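Long-range contacts in protein P47 (Clostridium botulinum, PDB 6EKT), which is possibly part of a progenitor toxin complex that protects botulinum neurotoxin in the host gut, and resembles tubular lipid-binding (TULIP) proteins in structure: residues R255-M260 and A394-I400; G279-N283 and F306-L310; R321-R325 and Y333-E337; Q339-K343 and F355-K359; P361-Y365 and I388-E392. All coordinates share one frame; numbering follows the deposited sequence. Where two conformers were deposited one is given.

Overall arrangement
Followed from the N terminus, the chain first enters contact 1 in the loop after helix 244-252, and it returns there only at the end of helix 374-394, so this contact closes the widest loop and encloses the other four. Within it contacts 2, 3, 4 and 5 follow in series, none crossing another. Contact 2 pairs strands 279-288 and 297-311; contacts 3 and 4 join strand 329-347 to the strands before and after it; contact 5 sets helix 374-394 against strand 352-368. All five thus reach one curled antiparallel sheet. Contact 1 touches contacts 2 and 4; contact 5 touches contacts 3 and 4, its centre about 10 and 11 Å from theirs.

Contact 1: residues R255-M260 and A394-I400; sequences RLSSNM and ALGFELI
Phe397 lies flat against Leu256, and Arg255 grips the carbonyl of Glu398, where two overlapping type I turns, Arg255-Ser258 and Ser257-Met260, meet the chain that leaves helix 374-394 for the short strand 397-398 of this TULIP-like fold. Arg255 supplies direct hydrogen bonds. Its NE donates to Glu398 O over 2.8 Å, nearly straight at 168° and with the oxygen in the guanidinium plane; NH2 adds a weak second bond to the same oxygen. Bends of Arg255 at chi2 (-68°) and chi3 (-53°) carry its guanidinium back above Ser258 CB. Inside the turn, Arg255 O accepts from both the N and the OG of Ser258, which holds that hydroxyl beside Phe397 CB.

Three waters bridge the segments, two of them from backbone to backbone. Leu256 O accepts from two of them: one also donates to Leu395 O, while the other binds Asn259 N and Ala394 O. The third links Ser258 OG to Glu398 N.

Van der Waals contacts complete the joint. Leu256 CA sits 3.5 Å above the centroid of the Phe397 ring, a CH-pi contact, while the leucine tip runs on to Phe306 and Met308 of strand 297-311. Ile400 crosses the arginine chain at about a right angle, CD1 lying 3.7 Å from Arg255 CD. Met260 CE meets Leu395 CD2 at 3.9 Å, and Ala394 CB rests 3.4 Å from Asn259 O.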
# COMPACT_ATOMS: atom_id res chain seq x y z
N ARG A 255 5.43 12.25 14.78
CA ARG A 255 6.47 11.56 15.54
C ARG A 255 7.85 12.21 15.48
O ARG A 255 8.65 11.97 16.36
CB ARG A 255 6.60 10.10 15.11
CG ARG A 255 5.34 9.25 15.35
CD ARG A 255 5.06 9.04 16.84
NE ARG A 255 6.22 8.51 17.55
CZ ARG A 255 6.36 8.48 18.88
NH1 ARG A 255 5.40 8.94 19.67
NH2 ARG A 255 7.46 7.98 19.42
N LEU A 256 8.12 13.02 14.45
CA LEU A 256 9.48 13.61 14.27
C LEU A 256 9.91 14.48 15.46
O LEU A 256 11.11 14.62 15.71
CB LEU A 256 9.59 14.42 12.97
CG LEU A 256 8.85 15.76 12.84
CD1 LEU A 256 9.70 16.98 13.29
CD2 LEU A 256 8.38 15.97 11.40
N SER A 257 8.93 15.05 16.18
CA SER A 257 9.21 15.97 17.31
C SER A 257 9.11 15.30 18.69
O SER A 257 9.16 16.00 19.72
CB SER A 257 8.31 17.19 17.23
OG SER A 257 6.96 16.85 17.51
N SER A 258 8.98 13.98 18.72
CA SER A 258 8.88 13.21 19.98
C SER A 258 10.03 13.40 20.99
O SER A 258 9.81 13.21 22.18
CB SER A 258 8.67 11.71 19.72
OG SER A 258 9.71 11.21 18.92
N ASN A 259 11.24 13.76 20.51
CA ASN A 259 12.39 14.02 21.39
C ASN A 259 12.77 15.51 21.47
O ASN A 259 13.86 15.85 21.96
CB ASN A 259 13.61 13.17 20.99
CG ASN A 259 13.32 11.67 21.02
OD1 ASN A 259 13.51 10.98 20.02
ND2 ASN A 259 12.84 11.18 22.13
N MET A 260 11.86 16.38 21.06
CA MET A 260 12.14 17.82 20.99
C MET A 260 11.58 18.65 22.14
O MET A 260 11.69 19.87 22.12
CB MET A 260 11.64 18.39 19.67
CG MET A 260 12.34 17.77 18.47
SD MET A 260 11.87 18.61 16.96
CE MET A 260 13.06 17.90 15.86
N ALA A 394 18.64 14.45 19.17
CA ALA A 394 17.18 14.36 19.31
C ALA A 394 16.47 14.12 17.97
O ALA A 394 15.27 13.93 17.95
CB ALA A 394 16.63 15.62 19.96
N LEU A 395 17.22 14.16 16.87
CA LEU A 395 16.60 14.08 15.53
C LEU A 395 16.14 12.69 15.12
O LEU A 395 15.26 12.54 14.24
CB LEU A 395 17.54 14.68 14.46
CG LEU A 395 17.81 16.18 14.54
CD1 LEU A 395 18.79 16.56 13.45
CD2 LEU A 395 16.55 17.04 14.42
N GLY A 396 16.73 11.66 15.73
CA GLY A 396 16.23 10.30 15.57
C GLY A 396 14.94 10.12 16.36
O GLY A 396 14.75 10.74 17.39
N PHE A 397 14.04 9.26 15.87
CA PHE A 397 12.74 9.05 16.53
C PHE A 397 12.10 7.74 16.07
O PHE A 397 12.49 7.19 15.04
CB PHE A 397 11.78 10.24 16.25
CG PHE A 397 11.48 10.45 14.78
CD1 PHE A 397 12.34 11.22 13.97
CD2 PHE A 397 10.34 9.89 14.20
CE1 PHE A 397 12.07 11.41 12.63
CE2 PHE A 397 10.07 10.08 12.85
CZ PHE A 397 10.93 10.84 12.07
N GLU A 398 11.12 7.27 16.84
CA GLU A 398 10.44 6.02 16.57
C GLU A 398 9.09 6.29 15.92
O GLU A 398 8.39 7.24 16.29
CB GLU A 398 10.24 5.26 17.89
CG GLU A 398 10.20 3.75 17.78
CD GLU A 398 10.12 3.08 19.16
OE1 GLU A 398 10.88 3.47 20.07
OE2 GLU A 398 9.30 2.17 19.33
N LEU A 399 8.71 5.44 14.96
CA LEU A 399 7.34 5.42 14.49
C LEU A 399 6.52 4.61 15.47
O LEU A 399 7.05 3.78 16.21
CB LEU A 399 7.24 4.79 13.10
CG LEU A 399 8.06 5.40 11.95
CD1 LEU A 399 7.74 4.64 10.67
CD2 LEU A 399 7.81 6.89 11.75
N ILE A 400 5.22 4.87 15.46
CA ILE A 400 4.26 3.98 16.10
C ILE A 400 4.13 2.78 15.19
O ILE A 400 3.78 2.91 14.00
CB ILE A 400 2.88 4.65 16.24
CG1 ILE A 400 2.97 5.87 17.15
CG2 ILE A 400 1.83 3.65 16.74
CD1 ILE A 400 2.04 6.98 16.70
O HOH W 1 13.32 14.74 13.67
O HOH W 2 12.52 14.09 17.89
O HOH W 3 10.62 8.48 19.41

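Contact 2: residues G279-N283 and F306-L310; sequences GRIVN and FSMQL
Ile281 and Met308 form a hydrogen-bonded pair in the antiparallel sheet of the TULIP-like fold, and their side chains run side by side on the same face. Ile281 N reaches Met308 O at 2.8 Å, and Met308 N returns a bond to Ile281 O. The two CB atoms are 4.1 Å apart, but the methionine departs farther out: after two extended torsions its chain bends at chi3 (-81°), and the sulfur only skirts Ile281 CD1. Both residues face Val252 of helix 244-252 and the loop residue Leu256, so this side of the pair belongs to the interior.

The Asn283 side chain is held at both ends of its amide. Its CG is folded in between the backbone N and the carbonyl carbon (chi1 65°), which turns the amide toward Phe306 of the neighbouring strand. There OD1 accepts from Phe306 N at 2.9 Å, the donor standing 57° above the plane of the amide carbonyl. ND2 donates to Ser285 O and Asn304 O, and together these bonds fix the rotation of the amide. The backbone bond beside it, from Asn283 N to Phe306 O, is weak.

On the other face Arg280 and Gln309 touch near their roots, CB to CB at 3.9 Å, with their flat ends turned well away from coplanar. Beyond the direct pairing a water spans the strands, donating to Gly279 O at 2.7 Å and accepting from Leu310 N at 2.8 Å.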
# COMPACT_ATOMS: atom_id res chain seq x y z
N GLY A 279 6.20 14.84 -1.19
CA GLY A 279 6.29 16.07 -0.42
C GLY A 279 7.51 16.16 0.46
O GLY A 279 8.39 15.29 0.41
N ARG A 280 7.54 17.19 1.28
CA ARG A 280 8.61 17.39 2.27
C ARG A 280 8.02 18.11 3.47
O ARG A 280 6.91 18.62 3.40
CB ARG A 280 9.79 18.17 1.66
CG ARG A 280 9.40 19.52 1.09
CD ARG A 280 10.44 20.07 0.12
NE ARG A 280 9.97 21.37 -0.33
CZ ARG A 280 10.10 22.51 0.35
NH1 ARG A 280 10.74 22.54 1.52
NH2 ARG A 280 9.59 23.63 -0.15
N ILE A 281 8.77 18.13 4.57
CA ILE A 281 8.26 18.67 5.83
C ILE A 281 9.06 19.93 6.17
O ILE A 281 10.28 19.98 5.97
CB ILE A 281 8.28 17.62 6.98
CG1 ILE A 281 7.17 16.56 6.77
CG2 ILE A 281 8.09 18.30 8.34
CD1 ILE A 281 7.20 15.37 7.72
N VAL A 282 8.34 20.94 6.63
CA VAL A 282 8.95 22.19 7.10
C VAL A 282 8.31 22.60 8.42
O VAL A 282 7.19 22.18 8.73
CB VAL A 282 8.81 23.35 6.08
CG1 VAL A 282 9.59 23.06 4.79
CG2 VAL A 282 7.34 23.69 5.81
N ASN A 283 9.00 23.43 9.21
CA ASN A 283 8.35 24.09 10.32
C ASN A 283 7.52 25.26 9.78
O ASN A 283 7.80 25.80 8.69
CB ASN A 283 9.40 24.60 11.35
CG ASN A 283 10.32 25.69 10.78
OD1 ASN A 283 10.85 25.54 9.69
ND2 ASN A 283 10.51 26.78 11.54
N PHE A 306 13.60 24.67 9.42
CA PHE A 306 13.70 23.24 9.55
C PHE A 306 13.12 22.67 8.26
O PHE A 306 12.03 23.08 7.86
CB PHE A 306 12.86 22.78 10.75
CG PHE A 306 12.95 21.31 11.05
CD1 PHE A 306 12.07 20.39 10.46
CD2 PHE A 306 13.89 20.83 11.97
CE1 PHE A 306 12.15 19.04 10.77
CE2 PHE A 306 13.98 19.48 12.28
CZ PHE A 306 13.09 18.58 11.67
N SER A 307 13.86 21.76 7.63
CA SER A 307 13.34 21.03 6.49
C SER A 307 13.70 19.57 6.67
O SER A 307 14.70 19.25 7.32
CB SER A 307 13.90 21.58 5.18
OG SER A 307 13.80 22.99 5.18
N MET A 308 12.87 18.71 6.11
CA MET A 308 13.05 17.28 6.19
C MET A 308 12.49 16.69 4.91
O MET A 308 11.31 16.92 4.59
CB MET A 308 12.27 16.73 7.40
CG MET A 308 12.19 15.20 7.48
SD MET A 308 11.15 14.67 8.85
CE MET A 308 12.29 14.81 10.23
N GLN A 309 13.31 15.94 4.20
CA GLN A 309 12.81 15.24 3.02
C GLN A 309 13.44 13.86 2.93
O GLN A 309 14.48 13.59 3.54
CB GLN A 309 13.02 16.07 1.75
CG GLN A 309 14.46 16.28 1.33
CD GLN A 309 14.61 17.24 0.17
OE1 GLN A 309 14.23 18.40 0.26
NE2 GLN A 309 15.17 16.76 -0.94
N LEU A 310 12.81 12.98 2.16
CA LEU A 310 13.38 11.66 1.88
C LEU A 310 14.69 11.79 1.12
O LEU A 310 14.84 12.68 0.30
CB LEU A 310 12.38 10.82 1.06
CG LEU A 310 11.34 9.96 1.80
CD1 LEU A 310 12.03 8.78 2.47
CD2 LEU A 310 10.50 10.75 2.80
O HOH W 4 10.65 13.85 0.57

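Contact 3: residues R321-R325 and Y333-E337; sequences RGLVR and YSDFE
Gly322 and Phe336 share two backbone hydrogen bonds of 2.9 Å, from Gly322 N to Phe336 O and from Phe336 N to Gly322 O, in the hairpin of strands 315-326 and 329-347. Val324 and Ser334 form the second such pair. Gly322 O also accepts from a water that donates in turn to Asp335 OD1.

Aromatic contacts occur on both faces. With CG set between backbone N and carbonyl carbon (chi1 58°), Phe336 lays its ring across the glycine, the centroid 4.1 Å from Gly322 CA; this resembles the aromatic rescue of glycine known from antiparallel sheets. On the opposite face Arg325 makes a cation-pi contact, CZ lying 4.4 Å from the Tyr333 ring centroid with the planes 37° apart. Glu330 O accepts from Arg325 NH1.

Charge plays a looser part: Arg321 NE and Glu337 OE1 are 4.1 Å apart, beyond a salt bridge, although the two chains run side by side.

Strands 297-311 and 352-368 flank the hairpin. From the latter His368 stacks on Tyr333 and bonds Asp335 OD2, while helix 374-394 lies under the other face, with Val383 against Val324, Thr384 bonded to Ser334 and Ile391 against Phe336.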
# COMPACT_ATOMS: atom_id res chain seq x y z
N ARG A 321 18.39 25.60 10.75
CA ARG A 321 19.13 26.79 11.13
C ARG A 321 18.47 27.35 12.38
O ARG A 321 17.24 27.43 12.46
CB ARG A 321 19.05 27.83 10.01
CG ARG A 321 19.93 29.08 10.12
CD ARG A 321 19.93 29.85 8.78
NE ARG A 321 19.78 28.94 7.61
CZ ARG A 321 18.69 28.81 6.84
NH1 ARG A 321 18.68 27.93 5.85
NH2 ARG A 321 17.61 29.55 7.02
N GLY A 322 19.31 27.78 13.32
CA GLY A 322 18.80 28.36 14.57
C GLY A 322 19.85 29.23 15.25
O GLY A 322 20.87 29.60 14.66
N LEU A 323 19.56 29.59 16.49
CA LEU A 323 20.45 30.43 17.28
C LEU A 323 20.26 30.08 18.75
O LEU A 323 19.23 29.49 19.12
CB LEU A 323 20.16 31.93 17.04
CG LEU A 323 18.74 32.45 17.26
CD1 LEU A 323 18.51 32.77 18.74
CD2 LEU A 323 18.55 33.69 16.39
N VAL A 324 21.23 30.45 19.57
CA VAL A 324 21.11 30.29 21.02
C VAL A 324 21.79 31.50 21.67
O VAL A 324 22.92 31.85 21.33
CB VAL A 324 21.66 28.92 21.54
CG1 VAL A 324 23.15 28.73 21.22
CG2 VAL A 324 21.35 28.72 23.02
N ARG A 325 21.07 32.15 22.58
CA ARG A 325 21.56 33.36 23.26
C ARG A 325 22.01 33.00 24.67
O ARG A 325 21.46 32.06 25.27
CB ARG A 325 20.47 34.43 23.30
CG ARG A 325 19.79 34.68 21.97
CD ARG A 325 18.78 35.82 22.01
NE ARG A 325 18.55 36.25 20.63
CZ ARG A 325 19.30 37.15 19.98
NH1 ARG A 325 20.33 37.79 20.58
NH2 ARG A 325 19.01 37.43 18.72
N TYR A 333 25.42 35.70 21.48
CA TYR A 333 24.67 34.58 20.89
C TYR A 333 25.40 33.95 19.72
O TYR A 333 26.35 34.55 19.18
CB TYR A 333 23.26 35.02 20.46
CG TYR A 333 23.19 35.79 19.14
CD1 TYR A 333 23.48 37.16 19.10
CD2 TYR A 333 22.82 35.15 17.96
CE1 TYR A 333 23.41 37.87 17.91
CE2 TYR A 333 22.75 35.84 16.76
CZ TYR A 333 23.04 37.19 16.75
OH TYR A 333 22.96 37.87 15.57
N SER A 334 24.95 32.76 19.34
CA SER A 334 25.50 32.04 18.21
C SER A 334 24.40 31.73 17.21
O SER A 334 23.29 31.39 17.62
CB SER A 334 26.05 30.69 18.68
OG SER A 334 27.31 30.88 19.25
N ASP A 335 24.71 31.87 15.93
CA ASP A 335 23.94 31.20 14.88
C ASP A 335 24.52 29.80 14.68
O ASP A 335 25.73 29.61 14.80
CB ASP A 335 24.04 31.95 13.56
CG ASP A 335 23.51 33.36 13.65
OD1 ASP A 335 22.34 33.54 13.99
OD2 ASP A 335 24.30 34.29 13.41
N PHE A 336 23.65 28.84 14.37
CA PHE A 336 24.11 27.52 13.98
C PHE A 336 23.28 26.89 12.85
O PHE A 336 22.13 27.26 12.63
CB PHE A 336 24.19 26.58 15.18
CG PHE A 336 22.87 26.43 15.91
CD1 PHE A 336 21.88 25.57 15.40
CD2 PHE A 336 22.64 27.11 17.08
CE1 PHE A 336 20.66 25.42 16.07
CE2 PHE A 336 21.42 26.95 17.76
CZ PHE A 336 20.44 26.11 17.25
N GLU A 337 23.89 25.94 12.15
CA GLU A 337 23.20 25.18 11.12
C GLU A 337 23.57 23.74 11.31
O GLU A 337 24.70 23.46 11.67
CB GLU A 337 23.66 25.65 9.73
CG GLU A 337 23.14 27.03 9.38
CD GLU A 337 23.43 27.43 7.94
OE1 GLU A 337 23.11 26.66 7.01
OE2 GLU A 337 23.96 28.54 7.75
O HOH W 5 20.70 31.62 12.82

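Contact 4: residues Q339-K343 and F355-K359; sequences QSINK and FEVDK
Asn342 and Asp358 carry the side-chain bonds across this part of the hairpin of strands 329-347 and 352-368, at a place where 355-359 departs from regular strand pairing. The tight part is a compact set of hydrogen bonds. Asn342 ND2 gives one to Glu356 O at 2.7 Å, in the carbonyl plane and on a lone pair, while the other end of the amide, OD1, accepts from Ser340 OG. With both ends held, the amide has little freedom to rotate. Asp358 takes a backbone N-H that a strand carbonyl might otherwise have met: its CG stands anti to the backbone N (chi1 -168°), and OD2 accepts from Ile341 N at 2.8 Å in a bond of 175°, entering from above the carboxylate plane. Asp358 CB presses on Ser340 OG at 3.3 Å, and a water ties that hydroxyl to Asn342 ND2 and Asp358 N.

The Lys343 side is looser. Its backbone is firmly paired, Glu356 N reaching Lys343 O at 2.9 Å, yet the charged ends stay apart, with Lys343 NZ 4.8 Å from Glu356 OE1. A water bound to Lys343 N touches that carboxylate only weakly.

Strand 315-326 bonds the far edge of 339-343 through Ile318 and Leu316. Leu395, just past helix 374-394, packs on Ser340 and Asn342, and Phe355 pairs with Phe397 of the short strand 397-398.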
# COMPACT_ATOMS: atom_id res chain seq x y z
N GLN A 339 23.08 19.74 9.46
CA GLN A 339 22.61 18.83 8.42
C GLN A 339 22.78 17.38 8.88
O GLN A 339 23.91 16.92 9.08
CB GLN A 339 23.40 19.09 7.12
CG GLN A 339 23.36 20.53 6.62
CD GLN A 339 24.46 21.40 7.18
OE1 GLN A 339 25.56 20.93 7.51
NE2 GLN A 339 24.19 22.70 7.29
N SER A 340 21.65 16.66 9.04
CA SER A 340 21.63 15.31 9.57
C SER A 340 21.01 14.37 8.55
O SER A 340 20.05 14.73 7.86
CB SER A 340 20.77 15.30 10.83
OG SER A 340 20.76 14.03 11.46
N ILE A 341 21.56 13.17 8.45
CA ILE A 341 20.99 12.11 7.61
C ILE A 341 20.60 10.96 8.53
O ILE A 341 21.44 10.41 9.23
CB ILE A 341 21.98 11.65 6.52
CG1 ILE A 341 22.35 12.84 5.63
CG2 ILE A 341 21.38 10.50 5.69
CD1 ILE A 341 23.66 12.71 4.87
N ASN A 342 19.31 10.60 8.52
CA ASN A 342 18.76 9.67 9.50
C ASN A 342 18.12 8.48 8.81
O ASN A 342 17.06 8.63 8.17
CB ASN A 342 17.76 10.38 10.39
CG ASN A 342 18.39 11.53 11.19
OD1 ASN A 342 18.63 12.61 10.64
ND2 ASN A 342 18.73 11.27 12.45
N LYS A 343 18.76 7.32 8.95
CA LYS A 343 18.37 6.11 8.22
C LYS A 343 17.20 5.40 8.89
O LYS A 343 17.21 5.17 10.10
CB LYS A 343 19.56 5.14 8.10
CG LYS A 343 19.27 3.91 7.23
CD LYS A 343 20.10 2.70 7.62
CE LYS A 343 21.46 2.70 6.94
NZ LYS A 343 22.31 1.62 7.52
N PHE A 355 13.94 5.97 13.01
CA PHE A 355 14.98 6.64 12.27
C PHE A 355 16.18 6.82 13.22
O PHE A 355 16.04 7.38 14.30
CB PHE A 355 14.46 7.97 11.74
CG PHE A 355 13.47 7.82 10.62
CD1 PHE A 355 13.91 7.68 9.30
CD2 PHE A 355 12.09 7.78 10.88
CE1 PHE A 355 12.99 7.54 8.27
CE2 PHE A 355 11.17 7.64 9.84
CZ PHE A 355 11.62 7.53 8.54
N GLU A 356 17.33 6.27 12.81
CA GLU A 356 18.57 6.30 13.58
C GLU A 356 19.06 7.72 13.74
O GLU A 356 18.84 8.56 12.86
CB GLU A 356 19.68 5.53 12.86
CG GLU A 356 19.73 4.03 13.08
CD GLU A 356 20.86 3.38 12.30
OE1 GLU A 356 21.55 4.09 11.52
OE2 GLU A 356 21.05 2.15 12.43
N VAL A 357 19.77 7.97 14.84
CA VAL A 357 20.53 9.22 14.99
C VAL A 357 21.70 9.16 14.01
O VAL A 357 22.29 8.09 13.79
CB VAL A 357 21.05 9.38 16.44
CG1 VAL A 357 21.85 10.66 16.61
CG2 VAL A 357 19.89 9.35 17.43
N ASP A 358 22.01 10.29 13.38
CA ASP A 358 23.15 10.39 12.49
C ASP A 358 24.42 10.29 13.33
O ASP A 358 24.59 11.02 14.31
CB ASP A 358 23.08 11.70 11.71
CG ASP A 358 24.06 11.75 10.56
OD1 ASP A 358 24.95 10.89 10.44
OD2 ASP A 358 23.94 12.68 9.75
N LYS A 359 25.31 9.38 12.95
CA LYS A 359 26.60 9.26 13.65
C LYS A 359 27.61 10.29 13.18
O LYS A 359 28.57 10.59 13.90
CB LYS A 359 27.16 7.85 13.52
CG LYS A 359 26.38 6.81 14.34
CD LYS A 359 26.49 5.39 13.77
CE LYS A 359 27.87 4.79 13.93
NZ LYS A 359 28.02 3.92 15.13
O HOH W 6 20.92 12.89 14.05
O HOH W 7 21.30 7.30 10.17

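Contact 5: residues P361-Y365 and I388-E392; sequences PTSSY and IKSIE
Glu392 sends its CG anti to the carbonyl carbon (chi1 -73°) and stays extended beyond it, which carries the carboxylate from helix 374-394 to the ring of Pro361. On the strand, Ser363 has OG folded between the backbone N and the carbonyl carbon (chi1 64°), and this turns the hydroxyl to the same helix face. Pro361 CG lies over the flat face of the Glu392 carboxylate, 3.4 Å from CD and almost as near to both oxygens, the two side chains crossing at about a right angle.

One helical turn earlier, Ile388 supplies hydrocarbon surface. Its CG2 branch approaches Ser363 OG at 3.8 Å, and its other branch ends with CD1 4.2 Å from Tyr365 CD2. The strand and helix segments run roughly antiparallel, 148° between their directions, and their axes come no closer than 10.5 Å; the gap is thus spanned by side chains, consistent with a sheet wrapped around a long helix, as described for this protein. Thr362 points the other way and pairs with Gln339 of strand 329-347.

The polar link is indirect: a water 2.7 Å from Ser363 OG donates to Glu392 OE2 over 2.6 Å. That donated bond, at a partly exposed position, would suit an ionised carboxylate; here strand and helix meet through van der Waals contact and one bridging water.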
# COMPACT_ATOMS: atom_id res chain seq x y z
N PRO A 361 26.74 13.72 11.70
CA PRO A 361 26.04 14.92 11.21
C PRO A 361 27.04 16.04 10.89
O PRO A 361 28.19 15.96 11.29
CB PRO A 361 25.16 15.32 12.40
CG PRO A 361 25.90 14.82 13.59
CD PRO A 361 26.53 13.54 13.16
N THR A 362 26.61 17.07 10.16
CA THR A 362 27.50 18.20 9.92
C THR A 362 26.88 19.46 10.49
O THR A 362 25.65 19.57 10.56
CB THR A 362 27.85 18.42 8.44
OG1 THR A 362 26.65 18.52 7.68
CG2 THR A 362 28.67 17.27 7.92
N SER A 363 27.73 20.37 10.94
CA SER A 363 27.22 21.63 11.50
C SER A 363 28.19 22.77 11.27
O SER A 363 29.37 22.55 10.94
CB SER A 363 26.93 21.49 13.00
OG SER A 363 28.12 21.23 13.70
N SER A 364 27.70 24.00 11.44
CA SER A 364 28.56 25.18 11.46
C SER A 364 27.93 26.19 12.40
O SER A 364 26.75 26.05 12.76
CB SER A 364 28.74 25.76 10.05
OG SER A 364 27.48 26.10 9.47
N TYR A 365 28.70 27.18 12.80
CA TYR A 365 28.19 28.16 13.75
C TYR A 365 28.93 29.47 13.56
O TYR A 365 30.03 29.49 12.97
CB TYR A 365 28.34 27.66 15.21
CG TYR A 365 29.75 27.23 15.56
CD1 TYR A 365 30.68 28.15 16.03
CD2 TYR A 365 30.14 25.90 15.42
CE1 TYR A 365 31.98 27.76 16.34
CE2 TYR A 365 31.44 25.50 15.74
CZ TYR A 365 32.35 26.43 16.20
OH TYR A 365 33.62 26.04 16.50
N ILE A 388 24.04 22.31 19.74
CA ILE A 388 24.16 21.53 18.50
C ILE A 388 24.07 20.03 18.80
O ILE A 388 23.28 19.31 18.15
CB ILE A 388 25.48 21.89 17.72
CG1 ILE A 388 25.36 23.29 17.09
CG2 ILE A 388 25.75 20.84 16.63
CD1 ILE A 388 26.67 23.87 16.57
N LYS A 389 24.81 19.57 19.81
CA LYS A 389 24.81 18.12 20.17
C LYS A 389 23.42 17.67 20.64
O LYS A 389 22.96 16.57 20.26
CB LYS A 389 25.87 17.79 21.21
CG LYS A 389 27.30 17.96 20.69
CD LYS A 389 27.71 16.86 19.74
CE LYS A 389 27.81 15.50 20.45
NZ LYS A 389 28.15 14.40 19.50
N SER A 390 22.76 18.53 21.42
CA SER A 390 21.39 18.22 21.90
C SER A 390 20.43 17.97 20.73
O SER A 390 19.76 16.93 20.67
CB SER A 390 20.85 19.32 22.81
OG SER A 390 19.56 18.97 23.28
N ILE A 391 20.39 18.93 19.80
CA ILE A 391 19.51 18.86 18.65
C ILE A 391 19.86 17.64 17.79
O ILE A 391 18.96 16.84 17.47
CB ILE A 391 19.53 20.17 17.83
CG1 ILE A 391 18.99 21.33 18.69
CG2 ILE A 391 18.77 20.01 16.50
CD1 ILE A 391 19.25 22.71 18.10
N GLU A 392 21.14 17.47 17.47
CA GLU A 392 21.58 16.33 16.64
C GLU A 392 21.13 15.01 17.23
O GLU A 392 20.67 14.14 16.51
CB GLU A 392 23.11 16.30 16.47
CG GLU A 392 23.60 17.40 15.54
CD GLU A 392 25.11 17.53 15.50
OE1 GLU A 392 25.80 16.96 16.37
OE2 GLU A 392 25.60 18.22 14.57
O HOH W 8 28.15 18.74 14.65